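Local coordinates for protein particle-associated glycoside hydrolase (Acinetobacter phage Fri1, PDB 6C72) that probably depolymerises the capsular polysaccharide of its Acinetobacter baumannii host during virus entry, acting as the trimeric tailspike of the phage, at residues A[377-382]-A[399-404]; A[426-431]-A[445-450]; A[320-325]-A[351-356]; A[383-388]-A[411-416]. One frame throughout, in Å; residues are numbered along the deposited sequence.

Contact 1 (A[377-382]-A[399-404]); sequences CEFDTL and TNNTLW. With ZN (zinc ion), chain K.
E378 and W404 meet between two successive coils of the parallel beta-helix that forms the trunk of this tailspike. The indole NE1 of W404 donates a 2.8 Å hydrogen bond to OE1 of E378, and OE1 sits close to the indole plane, at the ring's edge. The carboxylate stands steeply against the indole, the two planes 74° apart, and OE1 is approached on its anti side. The same OE1 binds a zinc ion at 2.1 Å, so one oxygen carries both metal and indole, and the N-H limits how the carboxylate can rotate. CG2 of T402 lies over the centre of one face of W404, and P342 of the second subunit packs on both E378 and W404.

On the opposite face of the strands F379 and L403 lie side by side and point the same way, CD2 of F379 being 4.1 Å from CD1 of L403. The F379 ring stacks in turn on F355 of the preceding coil. CB of N401 touches this ring at its edge, and the amide plane is nearly perpendicular to it. With CG beside its own backbone N (chi1 -53°), N401 turns OD1 back to the N-H of C377, which it meets on a lone pair at 2.7 Å. Its ND2 binds V374 O, making N401 a rung of an asparagine ladder. The parallel backbones are joined by T402 N to C377 O, F379 N to T402 O and, just past the paired residues, W404 N to F379 O at 2.8 Å.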
# COMPACT_ATOMS: atom_id res chain seq x y z
N CYS A 377 -5.29 -12.12 -5.63
CA CYS A 377 -6.50 -12.22 -6.43
C CYS A 377 -6.85 -13.68 -6.74
O CYS A 377 -6.00 -14.58 -6.68
CB CYS A 377 -6.32 -11.45 -7.74
SG CYS A 377 -6.13 -9.68 -7.49
N GLU A 378 -8.11 -13.90 -7.10
CA GLU A 378 -8.60 -15.21 -7.49
C GLU A 378 -9.07 -15.19 -8.93
O GLU A 378 -9.68 -14.21 -9.38
CB GLU A 378 -9.75 -15.67 -6.59
CG GLU A 378 -9.42 -15.79 -5.12
CD GLU A 378 -10.61 -16.29 -4.32
OE1 GLU A 378 -11.27 -17.25 -4.78
OE2 GLU A 378 -10.90 -15.72 -3.24
N PHE A 379 -8.79 -16.26 -9.67
CA PHE A 379 -9.14 -16.35 -11.08
C PHE A 379 -9.89 -17.66 -11.33
O PHE A 379 -9.36 -18.74 -11.02
CB PHE A 379 -7.89 -16.26 -11.96
CG PHE A 379 -7.21 -14.93 -11.90
CD1 PHE A 379 -7.56 -13.91 -12.79
CD2 PHE A 379 -6.22 -14.67 -10.96
CE1 PHE A 379 -6.95 -12.65 -12.74
CE2 PHE A 379 -5.59 -13.43 -10.91
CZ PHE A 379 -5.97 -12.41 -11.80
N ASP A 380 -11.12 -17.57 -11.85
CA ASP A 380 -11.86 -18.77 -12.24
C ASP A 380 -11.36 -19.36 -13.55
O ASP A 380 -11.57 -20.55 -13.81
CB ASP A 380 -13.36 -18.46 -12.39
CG ASP A 380 -14.09 -18.46 -11.07
OD1 ASP A 380 -13.44 -18.67 -10.02
OD2 ASP A 380 -15.31 -18.21 -11.06
N THR A 381 -10.72 -18.55 -14.39
CA THR A 381 -10.26 -19.00 -15.70
C THR A 381 -8.89 -18.37 -15.95
O THR A 381 -8.19 -18.05 -14.98
CB THR A 381 -11.30 -18.64 -16.78
OG1 THR A 381 -10.91 -19.16 -18.05
CG2 THR A 381 -11.53 -17.13 -16.87
N LEU A 382 -8.51 -18.17 -17.21
CA LEU A 382 -7.24 -17.52 -17.55
C LEU A 382 -7.06 -16.24 -16.76
O LEU A 382 -7.99 -15.43 -16.63
CB LEU A 382 -7.20 -17.17 -19.04
CG LEU A 382 -7.42 -18.24 -20.11
CD1 LEU A 382 -7.51 -17.55 -21.45
CD2 LEU A 382 -6.32 -19.29 -20.10
N THR A 399 1.66 -11.84 -7.69
CA THR A 399 2.01 -12.45 -6.41
C THR A 399 0.78 -12.94 -5.66
O THR A 399 -0.28 -12.29 -5.65
CB THR A 399 2.78 -11.47 -5.53
OG1 THR A 399 2.08 -10.22 -5.50
CG2 THR A 399 4.22 -11.25 -6.04
N ASN A 400 0.92 -14.12 -5.03
CA ASN A 400 -0.05 -14.61 -4.06
C ASN A 400 -1.45 -14.71 -4.66
O ASN A 400 -2.43 -14.47 -3.97
CB ASN A 400 -0.07 -13.73 -2.82
CG ASN A 400 1.27 -13.68 -2.13
OD1 ASN A 400 1.85 -12.61 -1.94
ND2 ASN A 400 1.78 -14.85 -1.74
N ASN A 401 -1.54 -15.04 -5.93
CA ASN A 401 -2.83 -15.23 -6.58
C ASN A 401 -3.11 -16.72 -6.72
O ASN A 401 -2.20 -17.56 -6.65
CB ASN A 401 -2.85 -14.57 -7.96
CG ASN A 401 -2.44 -13.11 -7.90
OD1 ASN A 401 -3.15 -12.30 -7.30
ND2 ASN A 401 -1.27 -12.76 -8.51
N THR A 402 -4.38 -17.04 -6.94
CA THR A 402 -4.80 -18.41 -7.18
C THR A 402 -5.47 -18.48 -8.54
O THR A 402 -6.35 -17.66 -8.85
CB THR A 402 -5.73 -18.90 -6.06
OG1 THR A 402 -5.01 -18.96 -4.82
CG2 THR A 402 -6.33 -20.30 -6.36
N LEU A 403 -5.04 -19.40 -9.37
CA LEU A 403 -5.75 -19.72 -10.60
C LEU A 403 -6.53 -21.01 -10.32
O LEU A 403 -5.96 -22.09 -10.23
CB LEU A 403 -4.79 -19.85 -11.78
CG LEU A 403 -4.43 -18.51 -12.44
CD1 LEU A 403 -3.52 -17.63 -11.57
CD2 LEU A 403 -3.80 -18.71 -13.82
N TRP A 404 -7.85 -20.87 -10.15
CA TRP A 404 -8.66 -22.03 -9.79
C TRP A 404 -8.82 -23.00 -10.95
O TRP A 404 -9.04 -24.19 -10.72
CB TRP A 404 -10.04 -21.58 -9.28
CG TRP A 404 -10.03 -20.87 -7.94
CD1 TRP A 404 -10.42 -19.58 -7.69
CD2 TRP A 404 -9.63 -21.43 -6.68
NE1 TRP A 404 -10.28 -19.30 -6.35
CE2 TRP A 404 -9.80 -20.42 -5.71
CE3 TRP A 404 -9.14 -22.68 -6.28
CZ2 TRP A 404 -9.48 -20.62 -4.37
CZ3 TRP A 404 -8.84 -22.87 -4.96
CH2 TRP A 404 -9.01 -21.85 -4.01
ZN ZN K . -13.17 -18.05 -4.29

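Contact 2 (A[426-431]-A[445-450]); sequences NRFQDT and GVNTFL
R427-Q429 and T448-L450 run parallel as adjacent strands, their axes 4.7 Å apart and inclined by 15°, with T448 N bonded to N426 O, F428 N to T448 O, L450 N to F428 O and D430 N to L450 O.

At the start of the pair N426 and N447 lie side by side, pointing the same way, with amide planes only 13° apart. OD1 of N447 accepts two N-H groups of one residue, N426 N at 2.9 Å and N426 ND2 at 2.9 Å, both tilted somewhat from its carbonyl plane. This double grip fixes the N447 amide, whose ND2 is taken by I423 O. N426 is held in turn by the coil before, its OD1 by N401 N and its ND2 also by F398 O.

F428 and F449 share one face of the strands. Their planes are 26° from parallel, but the rings are slid so far apart that they barely overlap, and the touch is made by CD2 of F428 with CE1 of F449 at 3.4 Å. CE2 of F428 rests against CB of N447 at 3.8 Å, and CB of N426 covers part of one face of the F428 ring. On the other face of the strands CD1 of L450 lies obliquely against CD of R427, 4.1 Å away, while the bent R427 chain also packs on W404.

Asparagines in register from coil to coil (N401, N426, N447) form a ladder, and F428 and F449 continue the inward apolar file after L403, as in a parallel beta-helix, here at its last paired strands.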
# COMPACT_ATOMS: atom_id res chain seq x y z
N ASN A 426 2.17 -17.88 -5.94
CA ASN A 426 0.85 -18.17 -6.49
C ASN A 426 0.46 -19.63 -6.25
O ASN A 426 1.30 -20.51 -6.07
CB ASN A 426 0.81 -17.85 -7.98
CG ASN A 426 1.11 -16.38 -8.26
OD1 ASN A 426 0.24 -15.52 -8.11
ND2 ASN A 426 2.35 -16.08 -8.63
N ARG A 427 -0.86 -19.88 -6.25
CA ARG A 427 -1.40 -21.24 -6.21
C ARG A 427 -1.99 -21.56 -7.58
O ARG A 427 -2.98 -20.96 -8.00
CB ARG A 427 -2.46 -21.39 -5.12
CG ARG A 427 -1.88 -21.29 -3.75
CD ARG A 427 -2.57 -22.28 -2.86
NE ARG A 427 -4.00 -22.07 -2.89
CZ ARG A 427 -4.82 -22.47 -1.93
NH1 ARG A 427 -4.32 -23.12 -0.88
NH2 ARG A 427 -6.12 -22.23 -2.02
N PHE A 428 -1.39 -22.53 -8.25
CA PHE A 428 -1.78 -22.92 -9.60
C PHE A 428 -2.55 -24.24 -9.51
O PHE A 428 -1.95 -25.32 -9.39
CB PHE A 428 -0.56 -23.03 -10.50
CG PHE A 428 0.11 -21.71 -10.80
CD1 PHE A 428 -0.57 -20.71 -11.48
CD2 PHE A 428 1.43 -21.48 -10.43
CE1 PHE A 428 0.06 -19.49 -11.76
CE2 PHE A 428 2.06 -20.27 -10.71
CZ PHE A 428 1.38 -19.28 -11.38
N GLN A 429 -3.88 -24.17 -9.57
CA GLN A 429 -4.70 -25.37 -9.57
C GLN A 429 -4.94 -25.78 -11.01
O GLN A 429 -5.68 -25.10 -11.74
CB GLN A 429 -6.03 -25.17 -8.84
CG GLN A 429 -6.80 -26.48 -8.73
CD GLN A 429 -8.02 -26.38 -7.84
OE1 GLN A 429 -8.06 -26.96 -6.75
NE2 GLN A 429 -9.03 -25.66 -8.31
N ASP A 430 -4.31 -26.88 -11.42
CA ASP A 430 -4.41 -27.46 -12.76
C ASP A 430 -3.88 -26.53 -13.84
O ASP A 430 -4.11 -26.79 -15.03
CB ASP A 430 -5.84 -27.88 -13.12
CG ASP A 430 -6.39 -29.01 -12.25
OD1 ASP A 430 -5.62 -29.88 -11.81
OD2 ASP A 430 -7.63 -29.05 -12.06
N THR A 431 -3.19 -25.45 -13.48
CA THR A 431 -2.72 -24.48 -14.46
C THR A 431 -1.67 -25.10 -15.37
O THR A 431 -0.65 -25.60 -14.90
CB THR A 431 -2.12 -23.26 -13.76
OG1 THR A 431 -3.00 -22.83 -12.72
CG2 THR A 431 -1.93 -22.12 -14.77
N GLY A 445 9.50 -17.22 -8.99
CA GLY A 445 9.97 -17.58 -7.67
C GLY A 445 9.34 -18.88 -7.19
O GLY A 445 9.00 -19.76 -7.99
N VAL A 446 9.19 -19.00 -5.88
CA VAL A 446 8.41 -20.10 -5.34
C VAL A 446 6.96 -19.93 -5.73
O VAL A 446 6.40 -18.83 -5.61
CB VAL A 446 8.56 -20.17 -3.81
CG1 VAL A 446 7.59 -21.19 -3.23
CG2 VAL A 446 9.99 -20.51 -3.43
N ASN A 447 6.34 -21.00 -6.23
CA ASN A 447 4.91 -21.07 -6.48
C ASN A 447 4.42 -22.46 -6.06
O ASN A 447 5.21 -23.39 -5.88
CB ASN A 447 4.55 -20.78 -7.95
CG ASN A 447 4.81 -19.32 -8.34
OD1 ASN A 447 4.01 -18.43 -8.05
ND2 ASN A 447 5.95 -19.08 -9.00
N THR A 448 3.11 -22.59 -5.85
CA THR A 448 2.51 -23.86 -5.47
C THR A 448 1.73 -24.45 -6.64
O THR A 448 0.80 -23.81 -7.14
CB THR A 448 1.61 -23.70 -4.25
OG1 THR A 448 2.40 -23.22 -3.16
CG2 THR A 448 1.00 -25.06 -3.85
N PHE A 449 2.05 -25.68 -7.02
CA PHE A 449 1.42 -26.32 -8.16
C PHE A 449 0.52 -27.44 -7.66
O PHE A 449 0.96 -28.33 -6.92
CB PHE A 449 2.48 -26.81 -9.15
CG PHE A 449 3.32 -25.70 -9.67
CD1 PHE A 449 2.92 -24.97 -10.79
CD2 PHE A 449 4.46 -25.31 -9.00
CE1 PHE A 449 3.67 -23.89 -11.28
CE2 PHE A 449 5.22 -24.23 -9.47
CZ PHE A 449 4.82 -23.51 -10.61
N LEU A 450 -0.77 -27.36 -8.01
CA LEU A 450 -1.79 -28.27 -7.51
C LEU A 450 -2.45 -29.00 -8.67
O LEU A 450 -2.49 -28.51 -9.80
CB LEU A 450 -2.85 -27.52 -6.71
CG LEU A 450 -2.29 -26.76 -5.51
CD1 LEU A 450 -3.30 -25.73 -5.01
CD2 LEU A 450 -1.94 -27.76 -4.43

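Contact 3 (A[320-325]-A[351-356]); sequences CVFNAL and LNCRFK
Main-chain bonds carry the pairing of V321-N323 with R354-K356: R354 N to C320 O, F322 N to R354 O at 2.8 Å and K356 N to F322 O. A weaker one from A324 N to K356 O follows.

Aromatic contact fills one face of the strands. F322 and F355 lie side by side as an offset stack, centroids 4.8 Å apart and planes 26° from parallel. CD2 of F322 stands over the rim of one face of the F355 ring. Such a file of equivalent phenylalanines runs along the interior of this parallel beta-helix, with L317 and V334 also packed around F322.

Sulfur enters next to it. SG of C353 lies obliquely beside the F322 ring, 4.0 Å from CE2, and accepts a weak hydrogen bond from C320 N, a role that the amide of N401 plays two coils on.

Aliphatic and charged groups occupy the other face. The R354 chain bends at chi3 (-57°), bringing NH2 to within 3.5 Å of CG2 of V321 and one guanidinium face over C320 O. NH2 is hydrogen-bonded to N319 OD1, and H278 of the second subunit packs on R354. K356, extended beyond CG, passes obliquely over V321, CD 3.9 Å from CG1, and its CB faces the side chain of N323.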
# COMPACT_ATOMS: atom_id res chain seq x y z
N CYS A 320 -12.50 -6.18 -4.91
CA CYS A 320 -13.57 -6.04 -5.89
C CYS A 320 -13.82 -7.37 -6.56
O CYS A 320 -12.98 -8.27 -6.54
CB CYS A 320 -13.22 -4.97 -6.94
SG CYS A 320 -13.14 -3.29 -6.25
N VAL A 321 -15.01 -7.51 -7.15
CA VAL A 321 -15.40 -8.70 -7.90
C VAL A 321 -15.63 -8.30 -9.35
O VAL A 321 -16.34 -7.33 -9.63
CB VAL A 321 -16.66 -9.36 -7.31
CG1 VAL A 321 -17.13 -10.50 -8.23
CG2 VAL A 321 -16.41 -9.86 -5.89
N PHE A 322 -15.00 -9.03 -10.26
CA PHE A 322 -15.27 -8.94 -11.68
C PHE A 322 -15.88 -10.27 -12.10
O PHE A 322 -15.25 -11.32 -11.94
CB PHE A 322 -14.00 -8.66 -12.47
CG PHE A 322 -13.24 -7.47 -11.97
CD1 PHE A 322 -13.55 -6.19 -12.43
CD2 PHE A 322 -12.19 -7.63 -11.07
CE1 PHE A 322 -12.85 -5.08 -11.97
CE2 PHE A 322 -11.47 -6.52 -10.61
CZ PHE A 322 -11.81 -5.24 -11.06
N ASN A 323 -17.10 -10.23 -12.61
CA ASN A 323 -17.86 -11.45 -12.84
C ASN A 323 -18.62 -11.34 -14.15
O ASN A 323 -19.35 -10.38 -14.37
CB ASN A 323 -18.82 -11.71 -11.67
CG ASN A 323 -19.43 -13.08 -11.70
OD1 ASN A 323 -19.13 -13.89 -12.58
ND2 ASN A 323 -20.29 -13.37 -10.73
N ALA A 324 -18.47 -12.34 -15.01
CA ALA A 324 -19.15 -12.30 -16.30
C ALA A 324 -19.56 -13.71 -16.70
O ALA A 324 -18.85 -14.68 -16.44
CB ALA A 324 -18.27 -11.67 -17.39
N LEU A 325 -20.74 -13.81 -17.29
CA LEU A 325 -21.18 -15.03 -17.96
C LEU A 325 -21.03 -14.82 -19.46
O LEU A 325 -21.05 -13.69 -19.96
CB LEU A 325 -22.62 -15.38 -17.61
CG LEU A 325 -22.95 -15.57 -16.12
CD1 LEU A 325 -24.47 -15.70 -15.89
CD2 LEU A 325 -22.19 -16.74 -15.53
N LEU A 351 -5.87 -5.75 -6.20
CA LEU A 351 -5.58 -6.23 -4.86
C LEU A 351 -6.81 -6.90 -4.28
O LEU A 351 -7.90 -6.33 -4.30
CB LEU A 351 -5.15 -5.07 -3.95
CG LEU A 351 -4.07 -4.12 -4.45
CD1 LEU A 351 -3.86 -2.99 -3.47
CD2 LEU A 351 -2.76 -4.88 -4.67
N ASN A 352 -6.63 -8.13 -3.77
CA ASN A 352 -7.69 -8.88 -3.08
C ASN A 352 -8.94 -9.04 -3.93
O ASN A 352 -10.05 -9.16 -3.41
CB ASN A 352 -8.05 -8.23 -1.73
CG ASN A 352 -6.84 -7.98 -0.84
OD1 ASN A 352 -5.74 -8.46 -1.10
ND2 ASN A 352 -7.06 -7.26 0.25
N CYS A 353 -8.79 -9.04 -5.25
CA CYS A 353 -9.94 -9.09 -6.14
C CYS A 353 -10.24 -10.52 -6.56
O CYS A 353 -9.38 -11.41 -6.51
CB CYS A 353 -9.71 -8.23 -7.39
SG CYS A 353 -9.61 -6.45 -7.08
N ARG A 354 -11.46 -10.73 -7.05
CA ARG A 354 -11.92 -12.03 -7.51
C ARG A 354 -12.46 -11.89 -8.92
O ARG A 354 -13.32 -11.04 -9.19
CB ARG A 354 -12.96 -12.61 -6.57
CG ARG A 354 -12.30 -13.08 -5.30
CD ARG A 354 -13.25 -13.41 -4.18
NE ARG A 354 -14.13 -12.31 -3.78
CZ ARG A 354 -13.73 -11.17 -3.23
NH1 ARG A 354 -12.42 -10.93 -3.05
NH2 ARG A 354 -14.63 -10.25 -2.87
N PHE A 355 -11.91 -12.69 -9.83
CA PHE A 355 -12.35 -12.76 -11.21
C PHE A 355 -13.16 -14.04 -11.34
O PHE A 355 -12.61 -15.15 -11.24
CB PHE A 355 -11.16 -12.72 -12.16
CG PHE A 355 -10.39 -11.41 -12.12
CD1 PHE A 355 -9.54 -11.11 -11.07
CD2 PHE A 355 -10.52 -10.48 -13.15
CE1 PHE A 355 -8.83 -9.92 -11.05
CE2 PHE A 355 -9.82 -9.29 -13.13
CZ PHE A 355 -8.97 -9.01 -12.07
N LYS A 356 -14.47 -13.90 -11.53
CA LYS A 356 -15.39 -15.02 -11.49
C LYS A 356 -15.99 -15.25 -12.86
O LYS A 356 -16.06 -14.34 -13.70
CB LYS A 356 -16.50 -14.77 -10.47
CG LYS A 356 -16.04 -14.72 -9.03
CD LYS A 356 -17.19 -14.38 -8.11
CE LYS A 356 -16.74 -14.31 -6.67
NZ LYS A 356 -17.82 -13.80 -5.79

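Contact 4 (A[383-388]-A[411-416]); sequences AFSTTT and FSYNTL
The carbonyl oxygen of Y413 is gripped from opposite faces of its plane, by T386 N at 3.1 Å and by the hydroxyl OG1 of T415 at 2.8 Å. OG1 of T386 and OG1 of T415 lie 3.0 Å apart, their side chains crossing at about a right angle, and a water joins T386 OG1. N414 bends the chain between Y413 and T415 in a left-handed backbone conformation (phi 57°). Its ND2 donates to T386 O at 3.0 Å and also to T389 OG1, while its CB covers the centre of one face of the Y413 ring.

Ahead of this turn Y413 N bonds to F384 O in a short parallel pair of strands, F384-S385 with S412-Y413. Inside, CZ of F411 comes to the edge of the F384 ring, 4.1 Å from CD2, with the ring planes 45° apart; F433 stacks on F411. A383 and S385 bond through their backbones to I361, placing the pair beside strand 360-363, consistent with a continuation of that wall. The chemistry implies that the turn at N414 is held by polar bonds to T386, while aromatic packing of F384 and F411 anchors the start of the pair.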
# COMPACT_ATOMS: atom_id res chain seq x y z
N ALA A 383 -5.85 -16.03 -16.25
CA ALA A 383 -5.58 -14.75 -15.60
C ALA A 383 -5.49 -13.62 -16.62
O ALA A 383 -5.99 -12.52 -16.37
CB ALA A 383 -4.30 -14.84 -14.77
N PHE A 384 -4.87 -13.87 -17.78
CA PHE A 384 -4.64 -12.84 -18.80
C PHE A 384 -5.12 -13.34 -20.15
O PHE A 384 -4.79 -14.46 -20.54
CB PHE A 384 -3.16 -12.46 -18.91
CG PHE A 384 -2.63 -11.79 -17.70
CD1 PHE A 384 -2.76 -10.42 -17.53
CD2 PHE A 384 -2.02 -12.54 -16.70
CE1 PHE A 384 -2.27 -9.80 -16.40
CE2 PHE A 384 -1.53 -11.93 -15.56
CZ PHE A 384 -1.66 -10.56 -15.41
N SER A 385 -5.84 -12.49 -20.87
CA SER A 385 -6.26 -12.79 -22.24
C SER A 385 -5.95 -11.56 -23.08
O SER A 385 -6.67 -10.55 -23.02
CB SER A 385 -7.74 -13.17 -22.29
OG SER A 385 -8.10 -13.68 -23.56
N THR A 386 -4.87 -11.62 -23.85
CA THR A 386 -4.44 -10.51 -24.68
C THR A 386 -5.03 -10.68 -26.08
O THR A 386 -4.60 -11.55 -26.84
CB THR A 386 -2.92 -10.45 -24.73
OG1 THR A 386 -2.41 -10.33 -23.40
CG2 THR A 386 -2.45 -9.25 -25.54
N THR A 387 -5.98 -9.82 -26.43
CA THR A 387 -6.59 -9.93 -27.75
C THR A 387 -5.60 -9.53 -28.84
O THR A 387 -5.46 -10.23 -29.85
CB THR A 387 -7.84 -9.05 -27.82
OG1 THR A 387 -8.69 -9.32 -26.70
CG2 THR A 387 -8.63 -9.32 -29.09
N THR A 388 -4.86 -8.44 -28.63
CA THR A 388 -3.98 -7.90 -29.67
C THR A 388 -2.65 -8.64 -29.65
O THR A 388 -1.89 -8.54 -28.68
CB THR A 388 -3.77 -6.40 -29.47
OG1 THR A 388 -5.04 -5.75 -29.27
CG2 THR A 388 -3.08 -5.80 -30.69
N PHE A 411 -2.62 -20.45 -18.18
CA PHE A 411 -2.28 -19.24 -17.44
C PHE A 411 -2.73 -17.99 -18.18
O PHE A 411 -3.22 -17.04 -17.57
CB PHE A 411 -0.78 -19.19 -17.15
CG PHE A 411 -0.31 -17.89 -16.56
CD1 PHE A 411 -0.39 -17.66 -15.20
CD2 PHE A 411 0.22 -16.90 -17.37
CE1 PHE A 411 0.04 -16.48 -14.66
CE2 PHE A 411 0.66 -15.70 -16.84
CZ PHE A 411 0.56 -15.48 -15.48
N SER A 412 -2.58 -17.99 -19.50
CA SER A 412 -2.87 -16.81 -20.30
C SER A 412 -3.14 -17.25 -21.72
O SER A 412 -2.85 -18.39 -22.11
CB SER A 412 -1.72 -15.80 -20.24
OG SER A 412 -0.52 -16.36 -20.74
N TYR A 413 -3.71 -16.35 -22.49
CA TYR A 413 -3.92 -16.54 -23.91
C TYR A 413 -3.19 -15.42 -24.64
O TYR A 413 -3.36 -14.25 -24.30
CB TYR A 413 -5.42 -16.53 -24.25
CG TYR A 413 -5.70 -16.27 -25.71
CD1 TYR A 413 -5.47 -17.25 -26.68
CD2 TYR A 413 -6.16 -15.03 -26.13
CE1 TYR A 413 -5.70 -17.00 -28.02
CE2 TYR A 413 -6.41 -14.76 -27.47
CZ TYR A 413 -6.18 -15.75 -28.40
OH TYR A 413 -6.42 -15.48 -29.73
N ASN A 414 -2.34 -15.79 -25.61
CA ASN A 414 -1.77 -14.81 -26.55
C ASN A 414 -1.02 -13.69 -25.82
O ASN A 414 -1.02 -12.54 -26.26
CB ASN A 414 -2.87 -14.24 -27.45
CG ASN A 414 -2.32 -13.56 -28.69
OD1 ASN A 414 -1.30 -13.97 -29.25
ND2 ASN A 414 -3.01 -12.51 -29.14
N THR A 415 -0.41 -14.01 -24.68
CA THR A 415 0.23 -13.01 -23.83
C THR A 415 1.75 -13.12 -23.92
O THR A 415 2.30 -14.21 -24.08
CB THR A 415 -0.26 -13.17 -22.39
OG1 THR A 415 -1.69 -13.02 -22.38
CG2 THR A 415 0.33 -12.13 -21.48
N LEU A 416 2.43 -11.97 -23.84
CA LEU A 416 3.89 -11.89 -23.85
C LEU A 416 4.35 -11.05 -22.67
O LEU A 416 3.74 -10.02 -22.37
CB LEU A 416 4.41 -11.26 -25.14
CG LEU A 416 4.00 -11.88 -26.47
CD1 LEU A 416 4.26 -10.88 -27.60
CD2 LEU A 416 4.77 -13.19 -26.71
O HOH W 1 0.50 -9.25 -23.34

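Contacts 3, 1 and 2 follow one another along one wall of the beta-helix. Strand 354-357 pairs with 378-379, and 402-403 with 422-429. The centre of contact 1 is about 10 Å from those of contacts 2 and 3, which are about 19 Å apart. E378 O accepts from F355 N at 2.7 Å, and R427 N bonds N401 O at 2.7 Å. Contact 4 belongs to a later part of the coils of contact 1, its centre about 14 Å from that of contact 1, and L403 CD2 touches F411 CD1 at 3.8 Å. The zinc on E378 lies about 5 Å from the R354 side chain of contact 3. Contacts 1 to 3 also touch the second subunit.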